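Side-chain contact in SA0254 protein (Staphylococcus aureus subsp. aureus, PDB 2OOI), which is of unknown function but carries a UTRA domain, which in GntR-type transcription regulators binds small-molecule effectors, and probably has a similar role: residues K84-I87 / F88-L91. Numbering follows the deposited sequence.
Sequences KGSI and FDYL
S86 OG accepts a hydrogen bond from D89 N at 3.0 Å, with an N-H...O angle of 154°; S86 occupies the N-cap position of helix 87-94 in the UTRA domain, and this is the capping bond. The serine can make it because its OG is anti to its own backbone N (chi1 171°), beside the carbonyl carbon, where it faces the N-H of D89. S86 OG also sits over the flat face of the D89 carboxylate, 3.2 Å from D89 CG, so it packs against the group without hydrogen-bonding either oxygen. An acid in the first turn would probably be favourable toward the positive end of the helix dipole. Behind the cap the first turn closes through the backbone. L91 N bonds I87 O at 2.9 Å, while the bond from Y90 N to S86 O is weak at 3.3 Å, though nearly straight.

On the inner side of the helix, I87 and L91 run side by side and point the same way, with I87 CG2 touching L91 CD1 at 3.8 Å. Both are buried, because the helix lies against the six-stranded antiparallel sheet: I87 packs on L52 and R54, L91 on F142. F88 meets the ring of F134; a zinc ion is modelled close to its side chain, which has no atom to coordinate it. Y90 reaches away from I87 and its OH hydrogen-bonds Y77 O, while Y90 CB stays 3.5 Å from I87 O.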
loop_
_atom_site.group_PDB
_atom_site.type_symbol
_atom_site.label_atom_id
_atom_site.label_comp_id
_atom_site.label_asym_id
_atom_site.label_seq_id
_atom_site.Cartn_x
_atom_site.Cartn_y
_atom_site.Cartn_z
ATOM N N LYS B 84 4.872 10.572 -23.054
ATOM C CA LYS B 84 4.085 11.659 -22.465
ATOM C C LYS B 84 2.698 11.174 -22.031
ATOM O O LYS B 84 2.167 11.659 -21.043
ATOM C CB LYS B 84 3.919 12.854 -23.434
ATOM C CG LYS B 84 5.243 13.573 -23.836
ATOM C CD LYS B 84 5.091 14.387 -25.145
ATOM C CE LYS B 84 6.355 15.221 -25.515
ATOM N NZ LYS B 84 7.653 14.518 -25.176
ATOM N N GLY B 85 2.105 10.229 -22.751
ATOM C CA GLY B 85 0.761 9.747 -22.426
ATOM C C GLY B 85 0.786 8.455 -21.654
ATOM O O GLY B 85 1.771 8.144 -20.991
ATOM N N SER B 86 -0.304 7.699 -21.737
ATOM C CA SER B 86 -0.408 6.406 -21.068
ATOM C C SER B 86 0.379 5.352 -21.804
ATOM O O SER B 86 0.017 4.962 -22.916
ATOM C CB SER B 86 -1.854 5.936 -21.007
ATOM O OG SER B 86 -1.917 4.590 -20.547
ATOM N N ILE B 87 1.438 4.867 -21.176
ATOM C CA ILE B 87 2.280 3.851 -21.800
ATOM C C ILE B 87 1.505 2.548 -21.870
ATOM O O ILE B 87 1.615 1.796 -22.817
ATOM C CB ILE B 87 3.586 3.649 -21.026
ATOM C CG1 ILE B 87 4.439 4.910 -21.148
ATOM C CG2 ILE B 87 4.321 2.395 -21.511
ATOM C CD1 ILE B 87 5.683 4.896 -20.278
ATOM N N PHE B 88 0.680 2.303 -20.888
ATOM C CA PHE B 88 -0.071 1.064 -20.864
ATOM C C PHE B 88 -1.201 0.980 -21.923
ATOM O O PHE B 88 -1.494 -0.114 -22.412
ATOM C CB PHE B 88 -0.486 0.744 -19.404
ATOM C CG PHE B 88 0.728 0.423 -18.531
ATOM C CD1 PHE B 88 1.297 -0.885 -18.537
ATOM C CD2 PHE B 88 1.229 1.348 -17.630
ATOM C CE1 PHE B 88 2.357 -1.238 -17.705
ATOM C CE2 PHE B 88 2.298 0.999 -16.800
ATOM C CZ PHE B 88 2.858 -0.315 -16.835
ATOM N N ASP B 89 -1.786 2.117 -22.316
ATOM C CA ASP B 89 -2.764 2.123 -23.404
ATOM C C ASP B 89 -2.061 1.835 -24.703
ATOM O O ASP B 89 -2.557 1.060 -25.512
ATOM C CB ASP B 89 -3.510 3.472 -23.547
ATOM C CG ASP B 89 -4.411 3.784 -22.365
ATOM O OD1 ASP B 89 -4.700 2.874 -21.539
ATOM O OD2 ASP B 89 -4.830 4.961 -22.262
ATOM N N TYR B 90 -0.918 2.482 -24.912
ATOM C CA TYR B 90 -0.107 2.211 -26.095
ATOM C C TYR B 90 0.219 0.728 -26.157
ATOM O O TYR B 90 0.003 0.068 -27.182
ATOM C CB TYR B 90 1.166 3.051 -26.073
ATOM C CG TYR B 90 2.231 2.681 -27.092
ATOM C CD1 TYR B 90 3.312 1.875 -26.728
ATOM C CD2 TYR B 90 2.196 3.174 -28.406
ATOM C CE1 TYR B 90 4.298 1.553 -27.632
ATOM C CE2 TYR B 90 3.207 2.846 -29.332
ATOM C CZ TYR B 90 4.250 2.031 -28.929
ATOM O OH TYR B 90 5.265 1.683 -29.799
ATOM N N LEU B 91 0.700 0.199 -25.042
ATOM C CA LEU B 91 1.077 -1.194 -24.999
ATOM C C LEU B 91 -0.084 -2.110 -25.392
ATOM O O LEU B 91 0.099 -3.016 -26.183
ATOM C CB LEU B 91 1.665 -1.546 -23.632
ATOM C CG LEU B 91 2.984 -0.908 -23.156
ATOM C CD1 LEU B 91 3.373 -1.254 -21.724
ATOM C CD2 LEU B 91 4.098 -1.203 -24.098
#